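Local coordinates for VP1 (Polyomavirus HPyV7, PDB 4PCH), which probably serves as the major structural protein of the viral capsid, a jelly-roll subunit that assembles into pentamers and takes part in attachment to host-cell receptors, at residues B[51-60]-B[139-147]; B[127-137]-B[153-164]. One frame throughout, in Å; residues are numbered along the deposited sequence.

Interaction 1: residues B[51-60]-B[139-147]; sequences DTLGPGAALC and RLKVNEALE
Lys-141 reaches along the two strands to Asp-51, and the pair forms a long, weak salt bridge, 3.3 Å from NZ to Asp-51 OD2. Beyond CG the lysine chain is extended, and its CB and CD pass beside Thr-52 OG1 before the amine arrives at the carboxylate. Asp-51 has CG wedged between its own backbone N and carbonyl carbon (chi1 60°), which turns the acid toward the lysine. Its other oxygen, OD1, takes a 2.8 Å hydrogen bond from Thr-52 OG1 that comes from above the carboxylate plane, while a water ties OD2 to the carbonyl O of Arg-139. Beneath Thr-52 and Lys-141, whose side chains share one face, the backbones form a two-stranded parallel sheet, strands 52-53 and 141-142, an addition to the jelly-roll made by two distant loops. Lys-141 N gives a nearly straight bond to Asp-51 O (2.9 Å), and Leu-53 O accepts from Asn-143 N. On the face of Leu-53, its CD1 meets Leu-140 CD1 at 3.6 Å, and Ala-99 of a neighbouring subunit packs on both leucines. Past the strands, Asn-143 OD1 accepts Ala-145 N in an Asx turn, and Asn-143 CG lies 3.6 Å from Pro-55 CD, the side chains crossing at about a right angle. Leu-146 CD1 lies against Leu-53 O and CB, its CD2 near Pro-55 CB and Cys-60 SG, a largely apolar setting where each methyl meets different neighbours.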
loop_
_atom_site.group_PDB
_atom_site.type_symbol
_atom_site.label_atom_id
_atom_site.label_comp_id
_atom_site.label_asym_id
_atom_site.label_seq_id
_atom_site.Cartn_x
_atom_site.Cartn_y
_atom_site.Cartn_z
ATOM N N ASP B 51 18.710 -28.231 -0.969
ATOM C CA ASP B 51 17.542 -28.555 -1.798
ATOM C C ASP B 51 16.457 -29.378 -1.096
ATOM O O ASP B 51 15.599 -29.928 -1.770
ATOM C CB ASP B 51 17.979 -29.291 -3.064
ATOM C CG ASP B 51 18.698 -30.610 -2.766
ATOM O OD1 ASP B 51 18.784 -30.958 -1.569
ATOM O OD2 ASP B 51 19.170 -31.270 -3.701
ATOM N N THR B 52 16.490 -29.435 0.225
ATOM C CA THR B 52 15.677 -30.395 0.981
ATOM C C THR B 52 14.993 -29.754 2.144
ATOM O O THR B 52 15.645 -29.103 2.973
ATOM C CB THR B 52 16.577 -31.551 1.482
ATOM O OG1 THR B 52 17.159 -32.219 0.361
ATOM C CG2 THR B 52 15.772 -32.567 2.254
ATOM N N LEU B 53 13.662 -29.890 2.199
ATOM C CA LEU B 53 12.889 -29.508 3.363
ATOM C C LEU B 53 13.053 -30.534 4.470
ATOM O O LEU B 53 12.763 -31.691 4.270
ATOM C CB LEU B 53 11.385 -29.391 3.036
ATOM C CG LEU B 53 10.986 -28.078 2.391
ATOM C CD1 LEU B 53 11.648 -27.928 1.032
ATOM C CD2 LEU B 53 9.462 -28.045 2.286
ATOM N N GLY B 54 13.491 -30.084 5.634
ATOM C CA GLY B 54 13.720 -30.984 6.766
ATOM C C GLY B 54 12.734 -30.731 7.885
ATOM O O GLY B 54 12.333 -29.614 8.118
ATOM N N PRO B 55 12.346 -31.774 8.611
ATOM C CA PRO B 55 11.413 -31.580 9.693
ATOM C C PRO B 55 12.081 -30.762 10.820
ATOM O O PRO B 55 13.263 -30.944 11.121
ATOM C CB PRO B 55 11.090 -33.012 10.132
ATOM C CG PRO B 55 12.296 -33.783 9.787
ATOM C CD PRO B 55 12.989 -33.104 8.655
ATOM N N GLY B 56 11.305 -29.885 11.428
ATOM C CA GLY B 56 11.848 -28.945 12.404
ATOM C C GLY B 56 12.313 -27.640 11.781
ATOM O O GLY B 56 12.445 -26.650 12.485
ATOM N N ALA B 57 12.601 -27.656 10.486
ATOM C CA ALA B 57 13.063 -26.478 9.753
ATOM C C ALA B 57 11.961 -25.824 8.920
ATOM O O ALA B 57 11.902 -24.590 8.801
ATOM C CB ALA B 57 14.215 -26.892 8.844
ATOM N N ALA B 58 11.120 -26.652 8.312
ATOM C CA ALA B 58 10.036 -26.189 7.453
ATOM C C ALA B 58 8.769 -25.910 8.246
ATOM O O ALA B 58 8.321 -26.769 9.020
ATOM C CB ALA B 58 9.751 -27.235 6.390
ATOM N N LEU B 59 8.168 -24.745 8.041
ATOM C CA LEU B 59 6.916 -24.413 8.739
ATOM C C LEU B 59 5.765 -25.258 8.205
ATOM O O LEU B 59 5.573 -25.370 6.985
ATOM C CB LEU B 59 6.556 -22.925 8.626
ATOM C CG LEU B 59 5.372 -22.463 9.491
ATOM C CD1 LEU B 59 5.694 -22.594 10.976
ATOM C CD2 LEU B 59 4.975 -21.049 9.123
ATOM N N CYS B 60 4.988 -25.847 9.131
ATOM C CA CYS B 60 3.811 -26.608 8.759
ATOM C C CYS B 60 2.536 -25.914 9.191
ATOM O O CYS B 60 2.567 -25.050 10.044
ATOM C CB CYS B 60 3.875 -28.017 9.356
ATOM S SG CYS B 60 5.196 -29.056 8.710
ATOM N N ARG B 139 13.917 -31.591 -8.582
ATOM C CA ARG B 139 15.047 -31.093 -7.787
ATOM C C ARG B 139 14.762 -30.737 -6.317
ATOM O O ARG B 139 15.706 -30.617 -5.528
ATOM C CB ARG B 139 15.638 -29.857 -8.465
ATOM C CG ARG B 139 16.121 -30.065 -9.901
ATOM C CD ARG B 139 16.719 -28.768 -10.424
ATOM N NE ARG B 139 17.042 -28.778 -11.845
ATOM C CZ ARG B 139 16.234 -28.390 -12.838
ATOM N NH1 ARG B 139 14.991 -27.954 -12.619
ATOM N NH2 ARG B 139 16.674 -28.446 -14.082
ATOM N N LEU B 140 13.498 -30.505 -5.954
ATOM C CA LEU B 140 13.137 -30.143 -4.579
ATOM C C LEU B 140 12.757 -31.421 -3.858
ATOM O O LEU B 140 11.854 -32.129 -4.291
ATOM C CB LEU B 140 11.971 -29.154 -4.487
ATOM C CG LEU B 140 11.624 -28.690 -3.054
ATOM C CD1 LEU B 140 12.720 -27.791 -2.451
ATOM C CD2 LEU B 140 10.285 -27.980 -2.983
ATOM N N LYS B 141 13.502 -31.705 -2.789
ATOM C CA LYS B 141 13.330 -32.920 -2.015
ATOM C C LYS B 141 12.655 -32.609 -0.693
ATOM O O LYS B 141 12.748 -31.490 -0.172
ATOM C CB LYS B 141 14.682 -33.580 -1.785
ATOM C CG LYS B 141 15.339 -34.061 -3.083
ATOM C CD LYS B 141 16.852 -34.097 -2.941
ATOM C CE LYS B 141 17.537 -34.590 -4.210
ATOM N NZ LYS B 141 19.020 -34.572 -4.066
ATOM N N VAL B 142 11.953 -33.619 -0.163
ATOM C CA VAL B 142 11.154 -33.465 1.053
ATOM C C VAL B 142 11.391 -34.658 1.966
ATOM O O VAL B 142 11.183 -35.800 1.568
ATOM C CB VAL B 142 9.647 -33.393 0.720
ATOM C CG1 VAL B 142 8.842 -33.017 1.968
ATOM C CG2 VAL B 142 9.409 -32.380 -0.393
ATOM N N ASN B 143 11.837 -34.381 3.178
ATOM C CA ASN B 143 12.041 -35.431 4.163
ATOM C C ASN B 143 10.758 -36.241 4.411
ATOM O O ASN B 143 9.662 -35.683 4.470
ATOM C CB ASN B 143 12.532 -34.834 5.465
ATOM C CG ASN B 143 12.916 -35.901 6.456
ATOM O OD1 ASN B 143 12.057 -36.437 7.134
ATOM N ND2 ASN B 143 14.193 -36.233 6.518
ATOM N N GLU B 144 10.923 -37.551 4.545
ATOM C CA GLU B 144 9.813 -38.481 4.671
ATOM C C GLU B 144 8.970 -38.311 5.928
ATOM O O GLU B 144 7.860 -38.845 5.989
ATOM C CB GLU B 144 10.321 -39.927 4.592
ATOM C CG GLU B 144 10.797 -40.333 3.201
ATOM C CD GLU B 144 9.714 -40.153 2.141
ATOM O OE1 GLU B 144 9.651 -39.056 1.534
ATOM O OE2 GLU B 144 8.907 -41.090 1.941
ATOM N N ALA B 145 9.478 -37.584 6.919
ATOM C CA ALA B 145 8.681 -37.237 8.109
ATOM C C ALA B 145 7.589 -36.232 7.817
ATOM O O ALA B 145 6.640 -36.068 8.607
ATOM C CB ALA B 145 9.591 -36.741 9.225
ATOM N N LEU B 146 7.705 -35.558 6.670
ATOM C CA LEU B 146 6.744 -34.573 6.246
ATOM C C LEU B 146 5.795 -35.156 5.198
ATOM O O LEU B 146 6.145 -36.101 4.484
ATOM C CB LEU B 146 7.492 -33.360 5.647
ATOM C CG LEU B 146 8.461 -32.708 6.611
ATOM C CD1 LEU B 146 9.299 -31.657 5.910
ATOM C CD2 LEU B 146 7.752 -32.129 7.825
ATOM N N GLU B 147 4.602 -34.579 5.095
ATOM C CA GLU B 147 3.613 -35.016 4.090
ATOM C C GLU B 147 4.072 -34.607 2.683
ATOM O O GLU B 147 4.083 -33.394 2.326
ATOM C CB GLU B 147 2.221 -34.416 4.365
ATOM C CG GLU B 147 1.423 -35.144 5.453
ATOM C CD GLU B 147 0.846 -36.510 5.043
ATOM O OE1 GLU B 147 0.983 -36.946 3.890
ATOM O OE2 GLU B 147 0.229 -37.195 5.880
HETATM O O HOH W 1 18.252 -30.862 -6.161
#

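Interaction 2: residues B[127-137]-B[153-164]; sequences PLDVIGINPDP and DVASLQALRKQV
Backbone bonds join Val-130 to Lys-162 in both directions, the shorter running 2.8 Å from Val-130 N to Lys-162 O. Gly-132 N to Leu-160 O and Val-164 N to Leu-128 O extend the pairing to both sides. Strand 161-163 is an outer strand of a three-stranded antiparallel sheet, with 129-132 in the middle and 174-176 on its other side; Leu-128, just before the middle strand, packs on jelly-roll strands 117-124 and 224-236. Among the apolar contacts, Val-130 crosses Val-164 at about a right angle, CG1 to CG2 3.6 Å; these compact branched side chains suit a buried place, with Trp-174 also against Val-130. Ile-131 sends its two branches different ways: CG2 meets Ala-159 CB at 3.6 Å, whereas CG1, beside the backbone N (chi1 -52°), lies over one face of the Arg-161 guanidinium, offset toward the rim, with Ile-131 CD1 3.4 Å from Arg-161 NH2. Ala-159 CB, small enough to sit between neighbours, also lies 4.3 Å from Ile-133 CD1. Among the polar contacts, in the conformer described, Arg-161 NH1 donates in the guanidinium plane to Ser-156 O, 3.2 Å away, and NE forms a salt bridge with Asp-177. Farther along, a water bridges Pro-135 O and Asp-153 OD2, while Asp-153 O accepts from Ser-42 of a neighbouring subunit.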
loop_
_atom_site.group_PDB
_atom_site.type_symbol
_atom_site.label_atom_id
_atom_site.label_comp_id
_atom_site.label_asym_id
_atom_site.label_seq_id
_atom_site.Cartn_x
_atom_site.Cartn_y
_atom_site.Cartn_z
ATOM N N PRO B 127 -11.746 -30.611 8.259
ATOM C CA PRO B 127 -10.378 -30.158 7.923
ATOM C C PRO B 127 -10.277 -29.497 6.573
ATOM O O PRO B 127 -11.057 -29.775 5.676
ATOM C CB PRO B 127 -9.539 -31.454 7.936
ATOM C CG PRO B 127 -10.436 -32.546 8.316
ATOM C CD PRO B 127 -11.832 -32.051 8.539
ATOM N N LEU B 128 -9.276 -28.631 6.448
ATOM C CA LEU B 128 -8.973 -27.897 5.242
ATOM C C LEU B 128 -8.584 -28.806 4.080
ATOM O O LEU B 128 -7.682 -29.628 4.222
ATOM C CB LEU B 128 -7.818 -26.946 5.543
ATOM C CG LEU B 128 -7.319 -26.078 4.375
ATOM C CD1 LEU B 128 -8.321 -25.002 4.025
ATOM C CD2 LEU B 128 -5.975 -25.410 4.631
ATOM N N ASP B 129 -9.256 -28.658 2.943
ATOM C CA ASP B 129 -8.863 -29.364 1.711
ATOM C C ASP B 129 -7.669 -28.629 1.089
ATOM O O ASP B 129 -7.724 -27.378 0.895
ATOM C CB ASP B 129 -10.023 -29.371 0.716
ATOM C CG ASP B 129 -11.245 -30.098 1.235
ATOM O OD1 ASP B 129 -11.137 -31.318 1.571
ATOM O OD2 ASP B 129 -12.331 -29.461 1.274
ATOM N N VAL B 130 -6.620 -29.399 0.749
ATOM C CA VAL B 130 -5.397 -28.831 0.141
ATOM C C VAL B 130 -4.984 -29.611 -1.102
ATOM O O VAL B 130 -5.362 -30.778 -1.307
ATOM C CB VAL B 130 -4.180 -28.819 1.130
ATOM C CG1 VAL B 130 -4.331 -27.680 2.111
ATOM C CG2 VAL B 130 -4.036 -30.150 1.844
ATOM N N ILE B 131 -4.208 -28.938 -1.944
ATOM C CA ILE B 131 -3.616 -29.539 -3.117
ATOM C C ILE B 131 -2.101 -29.625 -2.898
ATOM O O ILE B 131 -1.465 -28.660 -2.428
ATOM C CB ILE B 131 -3.900 -28.725 -4.392
ATOM C CG1 ILE B 131 -5.387 -28.434 -4.558
ATOM C CG2 ILE B 131 -3.367 -29.465 -5.611
ATOM C CD1 ILE B 131 -5.672 -27.519 -5.717
ATOM N N GLY B 132 -1.542 -30.785 -3.184
ATOM C CA GLY B 132 -0.088 -30.995 -3.079
ATOM C C GLY B 132 0.608 -30.543 -4.339
ATOM O O GLY B 132 0.256 -30.994 -5.418
ATOM N N ILE B 133 1.572 -29.624 -4.216
ATOM C CA ILE B 133 2.313 -29.143 -5.376
ATOM C C ILE B 133 3.780 -29.088 -5.022
ATOM O O ILE B 133 4.144 -28.480 -4.026
ATOM C CB ILE B 133 1.912 -27.693 -5.775
ATOM C CG1 ILE B 133 0.430 -27.646 -6.123
ATOM C CG2 ILE B 133 2.777 -27.220 -6.939
ATOM C CD1 ILE B 133 0.087 -28.278 -7.440
ATOM N N ASN B 134 4.601 -29.758 -5.818
ATOM C CA ASN B 134 6.052 -29.582 -5.699
ATOM C C ASN B 134 6.442 -28.593 -6.811
ATOM O O ASN B 134 6.262 -28.915 -7.978
ATOM C CB ASN B 134 6.786 -30.902 -5.854
ATOM C CG ASN B 134 8.287 -30.760 -5.597
ATOM O OD1 ASN B 134 8.865 -29.715 -5.872
ATOM N ND2 ASN B 134 8.911 -31.801 -5.042
ATOM N N PRO B 135 6.974 -27.401 -6.438
ATOM C CA PRO B 135 7.315 -26.400 -7.456
ATOM C C PRO B 135 8.417 -26.850 -8.386
ATOM O O PRO B 135 8.543 -26.307 -9.496
ATOM C CB PRO B 135 7.731 -25.170 -6.627
ATOM C CG PRO B 135 8.204 -25.727 -5.340
ATOM C CD PRO B 135 7.266 -26.898 -5.085
ATOM N N ASP B 136 9.199 -27.856 -7.985
ATOM C CA ASP B 136 10.192 -28.416 -8.880
ATOM C C ASP B 136 10.362 -29.897 -8.567
ATOM O O ASP B 136 11.215 -30.276 -7.754
ATOM C CB ASP B 136 11.528 -27.687 -8.760
ATOM C CG ASP B 136 12.537 -28.153 -9.811
ATOM O OD1 ASP B 136 12.399 -29.258 -10.379
ATOM O OD2 ASP B 136 13.512 -27.430 -10.076
ATOM N N PRO B 137 9.499 -30.728 -9.154
ATOM C CA PRO B 137 9.415 -32.156 -8.816
ATOM C C PRO B 137 10.737 -32.907 -9.001
ATOM O O PRO B 137 10.985 -33.889 -8.296
ATOM C CB PRO B 137 8.353 -32.681 -9.803
ATOM C CG PRO B 137 7.522 -31.481 -10.149
ATOM C CD PRO B 137 8.521 -30.363 -10.198
ATOM N N ASP B 153 3.663 -30.084 -10.462
ATOM C CA ASP B 153 3.983 -28.661 -10.258
ATOM C C ASP B 153 2.822 -27.736 -10.656
ATOM O O ASP B 153 2.933 -26.515 -10.560
ATOM C CB ASP B 153 5.273 -28.276 -11.027
ATOM C CG ASP B 153 5.087 -28.263 -12.532
ATOM O OD1 ASP B 153 4.262 -29.026 -13.048
ATOM O OD2 ASP B 153 5.803 -27.527 -13.214
ATOM N N VAL B 154 1.702 -28.320 -11.068
ATOM C CA VAL B 154 0.520 -27.534 -11.422
ATOM C C VAL B 154 -0.690 -28.137 -10.736
ATOM O O VAL B 154 -0.742 -29.352 -10.470
ATOM C CB VAL B 154 0.265 -27.463 -12.935
ATOM C CG1 VAL B 154 1.353 -26.615 -13.601
ATOM C CG2 VAL B 154 0.200 -28.833 -13.563
ATOM N N ALA B 155 -1.689 -27.296 -10.556
ATOM C CA ALA B 155 -2.923 -27.652 -9.867
ATOM C C ALA B 155 -3.928 -28.300 -10.791
ATOM O O ALA B 155 -5.104 -27.873 -10.888
ATOM C CB ALA B 155 -3.490 -26.410 -9.196
ATOM N N SER B 156 -3.481 -29.375 -11.440
ATOM C CA SER B 156 -4.278 -30.146 -12.359
ATOM C C SER B 156 -5.278 -31.037 -11.621
ATOM O O SER B 156 -5.219 -31.173 -10.399
ATOM C CB SER B 156 -3.385 -31.038 -13.209
ATOM O OG SER B 156 -2.763 -31.999 -12.390
ATOM N N LEU B 157 -6.174 -31.642 -12.400
ATOM C CA LEU B 157 -7.139 -32.586 -11.861
ATOM C C LEU B 157 -6.439 -33.758 -11.184
ATOM O O LEU B 157 -6.994 -34.351 -10.273
ATOM C CB LEU B 157 -8.054 -33.107 -12.970
ATOM C CG LEU B 157 -9.051 -32.119 -13.588
ATOM C CD1 LEU B 157 -9.744 -32.762 -14.782
ATOM C CD2 LEU B 157 -10.069 -31.658 -12.553
ATOM N N GLN B 158 -5.229 -34.072 -11.645
ATOM C CA GLN B 158 -4.410 -35.171 -11.147
ATOM C C GLN B 158 -3.519 -34.862 -9.935
ATOM O O GLN B 158 -2.954 -35.787 -9.348
ATOM C CB GLN B 158 -3.472 -35.643 -12.269
ATOM C CG GLN B 158 -4.169 -36.343 -13.427
ATOM C CD GLN B 158 -4.789 -35.386 -14.430
ATOM O OE1 GLN B 158 -4.347 -34.242 -14.588
ATOM N NE2 GLN B 158 -5.813 -35.858 -15.124
ATOM N N ALA B 159 -3.333 -33.586 -9.587
ATOM C CA ALA B 159 -2.466 -33.224 -8.464
ATOM C C ALA B 159 -3.043 -33.849 -7.196
ATOM O O ALA B 159 -4.259 -33.910 -7.033
ATOM C CB ALA B 159 -2.399 -31.722 -8.302
ATOM N N LEU B 160 -2.167 -34.301 -6.311
ATOM C CA LEU B 160 -2.600 -34.970 -5.075
ATOM C C LEU B 160 -3.479 -34.041 -4.230
ATOM O O LEU B 160 -3.159 -32.869 -4.027
ATOM C CB LEU B 160 -1.369 -35.377 -4.279
ATOM C CG LEU B 160 -1.484 -36.096 -2.937
ATOM C CD1 LEU B 160 -2.316 -37.353 -3.070
ATOM C CD2 LEU B 160 -0.065 -36.391 -2.430
ATOM N N ARG B 161 -4.573 -34.601 -3.712
ATOM C CA ARG B 161 -5.458 -33.875 -2.818
ATOM C C ARG B 161 -5.548 -34.597 -1.493
ATOM O O ARG B 161 -5.613 -35.824 -1.452
ATOM C CB ARG B 161 -6.825 -33.710 -3.451
ATOM C CG ARG B 161 -6.785 -32.597 -4.463
ATOM C CD ARG B 161 -8.017 -32.540 -5.313
ATOM N NE ARG B 161 -8.149 -31.202 -5.870
ATOM C CZ ARG B 161 -7.543 -30.803 -6.985
ATOM N NH1 ARG B 161 -6.751 -31.642 -7.653
ATOM N NH2 ARG B 161 -7.729 -29.571 -7.433
ATOM N N LYS B 162 -5.512 -33.821 -0.418
ATOM C CA LYS B 162 -5.579 -34.337 0.950
ATOM C C LYS B 162 -6.242 -33.287 1.816
ATOM O O LYS B 162 -6.474 -32.146 1.387
ATOM C CB LYS B 162 -4.197 -34.643 1.526
ATOM C CG LYS B 162 -3.473 -35.855 0.971
ATOM C CD LYS B 162 -2.534 -36.447 2.008
ATOM C CE LYS B 162 -1.960 -37.743 1.477
ATOM N NZ LYS B 162 -0.861 -38.271 2.321
ATOM N N GLN B 163 -6.586 -33.687 3.041
ATOM C CA GLN B 163 -7.039 -32.717 4.047
ATOM C C GLN B 163 -6.006 -32.544 5.143
ATOM O O GLN B 163 -5.310 -33.484 5.494
ATOM C CB GLN B 163 -8.375 -33.168 4.649
ATOM C CG GLN B 163 -9.437 -33.426 3.617
ATOM C CD GLN B 163 -10.807 -33.676 4.253
ATOM O OE1 GLN B 163 -11.752 -32.922 4.037
ATOM N NE2 GLN B 163 -10.894 -34.701 5.075
ATOM N N VAL B 164 -5.935 -31.339 5.710
ATOM C CA VAL B 164 -4.917 -31.036 6.714
ATOM C C VAL B 164 -5.396 -31.554 8.076
ATOM O O VAL B 164 -6.104 -30.846 8.803
ATOM C CB VAL B 164 -4.552 -29.545 6.762
ATOM C CG1 VAL B 164 -3.400 -29.338 7.743
ATOM C CG2 VAL B 164 -4.126 -29.059 5.397
HETATM O O HOH W 2 -7.509 -28.364 8.830
HETATM O O HOH W 3 -9.481 -33.026 -0.167
HETATM O O HOH W 4 1.165 -33.303 -6.627
HETATM O O HOH W 5 8.363 -26.649 -12.267
#

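Overall arrangement
The segments of the two contacts alternate along the chain, 51-60, 127-137, 139-147, 153-164, so that the chain leaves interaction 2 to form interaction 1 and then returns. Their centres are about 16 Å apart, yet they touch directly. A salt bridge joins Glu-147 OE1 to Lys-162 NZ at 2.8 Å, Leu-140 O probably accepts a hydrogen bond from Asn-134 ND2, and Leu-140 CD2 packs 3.8 Å from Pro-135 CD. Asp-136 adds a salt bridge to Arg-139. Interaction 2 is the more buried, interaction 1 the more open, and both face a second subunit, which places these loop segments at a subunit boundary within the pentamer.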